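Local coordinates for thiamin pyrophosphokinase family protein (Enterococcus faecalis, PDB 3MEL) that probably transfers a pyrophosphate group from ATP to thiamine, making thiamine diphosphate, as expected of a magnesium-dependent thiamine pyrophosphokinase, at residues I29-L34 and R55-F60; Q179-P182 and S186-S189. All coordinates share one frame; numbering follows the deposited sequence.

Contact 1. Residues I29-L34 and R55-F60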
loop_
_atom_site.group_PDB
_atom_site.type_symbol
_atom_site.label_atom_id
_atom_site.label_comp_id
_atom_site.label_asym_id
_atom_site.label_seq_id
_atom_site.Cartn_x
_atom_site.Cartn_y
_atom_site.Cartn_z
ATOM N N ILE A 29 6.728 8.951 17.242
ATOM C CA ILE A 29 6.310 9.878 16.206
ATOM C C ILE A 29 4.896 10.333 16.521
ATOM O O ILE A 29 3.966 9.529 16.508
ATOM C CB ILE A 29 6.349 9.215 14.830
ATOM C CG1 ILE A 29 7.751 8.651 14.559
ATOM C CG2 ILE A 29 5.949 10.199 13.775
ATOM C CD1 ILE A 29 7.875 7.872 13.270
ATOM N N ASP A 30 4.739 11.616 16.837
ATOM C CA ASP A 30 3.426 12.149 17.178
ATOM C C ASP A 30 2.769 11.258 18.225
ATOM O O ASP A 30 3.311 11.030 19.294
ATOM C CB ASP A 30 2.521 12.227 15.939
ATOM C CG ASP A 30 2.300 13.639 15.457
ATOM O OD1 ASP A 30 3.113 14.520 15.781
ATOM O OD2 ASP A 30 1.311 13.873 14.736
ATOM N N ARG A 31 1.597 10.746 17.892
ATOM C CA ARG A 31 0.792 9.984 18.816
ATOM C C ARG A 31 1.436 8.623 19.163
ATOM O O ARG A 31 1.063 7.962 20.141
ATOM C CB ARG A 31 -0.612 9.840 18.230
ATOM C CG ARG A 31 -1.631 9.385 19.222
ATOM C CD ARG A 31 -2.971 10.086 19.087
ATOM N NE ARG A 31 -3.767 9.655 20.229
ATOM C CZ ARG A 31 -3.845 10.328 21.372
ATOM N NH1 ARG A 31 -3.218 11.490 21.493
ATOM N NH2 ARG A 31 -4.562 9.852 22.383
ATOM N N GLY A 32 2.426 8.223 18.371
ATOM C CA GLY A 32 3.196 7.032 18.673
ATOM C C GLY A 32 4.028 7.170 19.940
ATOM O O GLY A 32 4.400 6.162 20.560
ATOM N N CYS A 33 4.330 8.412 20.311
ATOM C CA CYS A 33 4.993 8.720 21.574
ATOM C C CYS A 33 4.178 8.217 22.773
ATOM O O CYS A 33 4.738 7.659 23.710
ATOM C CB CYS A 33 5.248 10.220 21.705
ATOM S SG CYS A 33 6.456 10.952 20.557
ATOM N N LEU A 34 2.862 8.401 22.746
ATOM C CA LEU A 34 2.018 7.908 23.835
ATOM C C LEU A 34 1.919 6.384 23.833
ATOM O O LEU A 34 1.929 5.745 24.894
ATOM C CB LEU A 34 0.621 8.513 23.750
ATOM C CG LEU A 34 0.610 10.043 23.718
ATOM C CD1 LEU A 34 -0.672 10.597 23.078
ATOM C CD2 LEU A 34 0.863 10.626 25.119
ATOM N N ARG A 55 -3.256 19.141 25.044
ATOM C CA ARG A 55 -2.246 19.949 25.713
ATOM C C ARG A 55 -1.640 19.181 26.902
ATOM O O ARG A 55 -0.469 19.354 27.269
ATOM C CB ARG A 55 -2.846 21.280 26.154
ATOM C CG ARG A 55 -2.561 22.424 25.204
ATOM C CD ARG A 55 -3.182 23.729 25.694
ATOM N NE ARG A 55 -4.631 23.621 25.840
ATOM C CZ ARG A 55 -5.458 24.662 25.897
ATOM N NH1 ARG A 55 -4.986 25.902 25.817
ATOM N NH2 ARG A 55 -6.764 24.466 26.024
ATOM N N GLU A 56 -2.449 18.308 27.482
ATOM C CA GLU A 56 -2.041 17.531 28.633
ATOM C C GLU A 56 -1.190 16.319 28.237
ATOM O O GLU A 56 -0.266 15.941 28.949
ATOM C CB GLU A 56 -3.291 17.094 29.393
ATOM C CG GLU A 56 -3.028 16.357 30.673
ATOM C CD GLU A 56 -4.305 16.079 31.422
ATOM O OE1 GLU A 56 -5.305 16.791 31.168
ATOM O OE2 GLU A 56 -4.304 15.155 32.267
ATOM N N GLU A 57 -1.508 15.703 27.104
ATOM C CA GLU A 57 -0.733 14.564 26.634
ATOM C C GLU A 57 0.639 15.015 26.156
ATOM O O GLU A 57 1.636 14.324 26.372
ATOM C CB GLU A 57 -1.466 13.833 25.517
ATOM C CG GLU A 57 -2.647 12.995 25.990
ATOM C CD GLU A 57 -3.543 12.566 24.846
ATOM O OE1 GLU A 57 -3.534 13.248 23.794
ATOM O OE2 GLU A 57 -4.261 11.556 25.006
ATOM N N TYR A 58 0.683 16.187 25.528
ATOM C CA TYR A 58 1.927 16.755 25.029
ATOM C C TYR A 58 2.798 17.316 26.148
ATOM O O TYR A 58 3.980 17.600 25.947
ATOM C CB TYR A 58 1.620 17.850 24.022
ATOM C CG TYR A 58 2.843 18.405 23.356
ATOM C CD1 TYR A 58 3.749 17.574 22.722
ATOM C CD2 TYR A 58 3.095 19.759 23.358
ATOM C CE1 TYR A 58 4.875 18.093 22.111
ATOM C CE2 TYR A 58 4.218 20.283 22.756
ATOM C CZ TYR A 58 5.101 19.455 22.132
ATOM O OH TYR A 58 6.213 20.000 21.535
ATOM N N HIS A 59 2.222 17.511 27.328
ATOM C CA HIS A 59 3.024 17.943 28.471
ATOM C C HIS A 59 3.743 16.692 28.989
ATOM O O HIS A 59 4.924 16.717 29.344
ATOM C CB HIS A 59 2.132 18.582 29.553
ATOM C CG HIS A 59 2.886 19.115 30.734
ATOM N ND1 HIS A 59 3.111 18.370 31.875
ATOM C CD2 HIS A 59 3.474 20.316 30.947
ATOM C CE1 HIS A 59 3.805 19.090 32.738
ATOM N NE2 HIS A 59 4.038 20.274 32.200
ATOM N N PHE A 60 3.009 15.588 28.992
ATOM C CA PHE A 60 3.519 14.313 29.451
ATOM C C PHE A 60 4.612 13.754 28.540
ATOM O O PHE A 60 5.528 13.086 29.011
ATOM C CB PHE A 60 2.361 13.327 29.579
ATOM C CG PHE A 60 2.783 11.943 29.936
ATOM C CD1 PHE A 60 3.552 11.711 31.074
ATOM C CD2 PHE A 60 2.402 10.862 29.144
ATOM C CE1 PHE A 60 3.941 10.428 31.409
ATOM C CE2 PHE A 60 2.788 9.574 29.472
ATOM C CZ PHE A 60 3.558 9.358 30.606
#
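Leu34 and Glu57 mark the closest approach of the two backbones, their CA atoms 7.7 Å apart, on helices 32-37 and 57-64; side chains bridge the space between them. Ahead of Leu34, a type II' turn from Ile29 to Gly32 carries the chain out of strand 26-29 into its helix, and its backbone bond runs from Gly32 N to Ile29 O at 2.7 Å. Arg31 sits within this turn. Its CG stands anti to the backbone N (chi1 -165°), and the chain bends at the next bond, a course that brings the guanidinium end-on to the carboxylate of Glu57. NH1 donates to OE1 of Glu57 at 2.9 Å, and NH2 of Arg31 donates to OE2 of Glu57 at 3.1 Å, both bonds nearly straight. The acceptors lie close to the guanidinium plane, but the two flat groups are twisted 42° apart: OE1 is approached from above the carboxylate plane, whereas OE2 is met on its syn side, also somewhat out of plane. Leu34 lies alongside this pair, crossing Glu57 at about a right angle. Its CD1 touches the carboxylate carbon CD of Glu57 at 3.9 Å, while its CD2 packs on CB of Glu57 and reaches the ring edge of Phe60, 4.3 Å from CD2 of that ring. Leu53 and Val61 also pack against Leu34. The salt bridge ties together the segments of the catalytic domain beside the magnesium site, where Asp30, next to Arg31 in the chain, is a metal ligand; the Arg31 side chain itself stays about 8 Å from the bound thiamine diphosphate. Two bonds between paired groups restrain both the position and the rotation of the guanidinium, and the carboxylate would probably offset much of its positive charge.

Contact 2. Residues Q179-P182 and S186-S189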
loop_
_atom_site.group_PDB
_atom_site.type_symbol
_atom_site.label_atom_id
_atom_site.label_comp_id
_atom_site.label_asym_id
_atom_site.label_seq_id
_atom_site.Cartn_x
_atom_site.Cartn_y
_atom_site.Cartn_z
ATOM N N GLN A 179 14.431 -12.620 -15.628
ATOM C CA GLN A 179 13.171 -11.954 -15.932
ATOM C C GLN A 179 13.314 -10.449 -16.091
ATOM O O GLN A 179 13.825 -9.775 -15.198
ATOM C CB GLN A 179 12.189 -12.210 -14.796
ATOM C CG GLN A 179 10.817 -11.664 -15.035
ATOM C CD GLN A 179 10.158 -12.335 -16.213
ATOM O OE1 GLN A 179 9.683 -13.466 -16.104
ATOM N NE2 GLN A 179 10.139 -11.652 -17.358
ATOM N N ASP A 180 12.861 -9.911 -17.219
ATOM C CA ASP A 180 12.721 -8.463 -17.323
ATOM C C ASP A 180 11.322 -8.088 -16.854
ATOM O O ASP A 180 10.346 -8.766 -17.174
ATOM C CB ASP A 180 13.001 -7.950 -18.737
ATOM C CG ASP A 180 14.485 -7.755 -19.003
ATOM O OD1 ASP A 180 15.305 -8.089 -18.119
ATOM O OD2 ASP A 180 14.837 -7.265 -20.099
ATOM N N VAL A 181 11.252 -7.033 -16.050
ATOM C CA VAL A 181 10.011 -6.563 -15.449
ATOM C C VAL A 181 9.859 -5.118 -15.904
ATOM O O VAL A 181 10.505 -4.228 -15.364
ATOM C CB VAL A 181 10.076 -6.642 -13.892
ATOM C CG1 VAL A 181 8.807 -6.121 -13.260
ATOM C CG2 VAL A 181 10.320 -8.062 -13.437
ATOM N N PRO A 182 8.998 -4.885 -16.905
ATOM C CA PRO A 182 8.918 -3.646 -17.694
ATOM C C PRO A 182 8.292 -2.469 -16.942
ATOM O O PRO A 182 8.433 -1.328 -17.364
ATOM C CB PRO A 182 8.020 -4.043 -18.874
ATOM C CG PRO A 182 7.716 -5.529 -18.691
ATOM C CD PRO A 182 7.905 -5.804 -17.248
ATOM N N SER A 186 4.050 -6.765 -8.736
ATOM C CA SER A 186 4.095 -7.357 -7.406
ATOM C C SER A 186 3.965 -8.860 -7.495
ATOM O O SER A 186 2.854 -9.385 -7.566
ATOM C CB SER A 186 2.972 -6.797 -6.530
ATOM O OG SER A 186 3.034 -7.322 -5.217
ATOM N N TYR A 187 5.104 -9.552 -7.502
ATOM C CA TYR A 187 5.101 -11.006 -7.427
ATOM C C TYR A 187 4.880 -11.452 -5.979
ATOM O O TYR A 187 5.821 -11.639 -5.200
ATOM C CB TYR A 187 6.396 -11.587 -7.964
ATOM C CG TYR A 187 6.761 -11.157 -9.358
ATOM C CD1 TYR A 187 6.294 -11.864 -10.470
ATOM C CD2 TYR A 187 7.608 -10.078 -9.565
ATOM C CE1 TYR A 187 6.646 -11.486 -11.749
ATOM C CE2 TYR A 187 7.973 -9.699 -10.824
ATOM C CZ TYR A 187 7.488 -10.396 -11.922
ATOM O OH TYR A 187 7.856 -10.000 -13.195
ATOM N N ALA A 188 3.610 -11.627 -5.649
ATOM C CA ALA A 188 3.167 -11.838 -4.296
ATOM C C ALA A 188 2.753 -13.278 -4.108
ATOM O O ALA A 188 2.646 -14.024 -5.071
ATOM C CB ALA A 188 2.010 -10.923 -4.007
ATOM N N SER A 189 2.540 -13.668 -2.855
ATOM C CA SER A 189 2.077 -15.017 -2.502
ATOM C C SER A 189 3.050 -16.136 -2.876
ATOM O O SER A 189 2.679 -17.295 -2.959
ATOM C CB SER A 189 0.681 -15.285 -3.065
ATOM O OG SER A 189 -0.190 -14.197 -2.763
#
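With CG anti to its carbonyl carbon (chi1 -55°), Tyr187 sends its ring across to the strand 179-181, where Val181 turns its two methyls to meet it: CG1 lies anti to the valine backbone N (chi1 178°), and CG2 beside that N. The two side chains approach from opposite directions. CG2 of Val181 lies at the ring edge, near the ring plane, 3.9 Å from CE2 and 4.0 Å from CZ of Tyr187, with the tyrosine OH as its nearest neighbour. CG1 of Val181 is 4.0 Å from the same OH. Gln179 adds its aliphatic part, its CG standing 3.9 Å from OH of Tyr187. The glutamine amide plane lies 22° from that of the ring, and its NE2 donates to the backbone O of Asp180 at 2.9 Å, which fixes the amide against its own strand. No hydrogen bond joins the two segments, and the contact is one of packing. It lies in the vitamin B1 binding domain, where strand 185-190 forms an edge of the large mixed sheet and pairs with strand 155-160 through Tyr187 and Tyr158. Strand 179-181 is linked instead, through backbone bonds of Gln179 with Leu167, to strand 167-170, an edge of the three-stranded antiparallel sheet. Tyr187 therefore reaches from one sheet layer toward the other, in a manner consistent with a beta sandwich, and Cys160 touches both Tyr187 and Val181. Tyr187 is also the centre of an inverse gamma turn. Ser186 and Ser189 meet the second subunit: Ser186 OG is hydrogen-bonded to the backbone O of Asp107 of that subunit, and Ser189 N to the Asp107 carboxylate there.

How the contacts relate
Contact 1 closes before contact 2 opens along the chain, and the two lie on opposite sides of its centre, with centres 41 Å apart and nearest atoms about 24 Å apart. Contact 1 belongs to the catalytic domain, joining helices that follow the parallel strands 26-29 and 45-48; contact 2 belongs to the vitamin B1 binding domain. One mixed sheet nevertheless spans both regions, from its parallel half to its antiparallel end at strand 185-190. In the dimer, the strand carrying contact 2 packs against the second subunit beside the residue preceding His108 of its thiamine diphosphate pocket, so it neighbours the partner's catalytic domain.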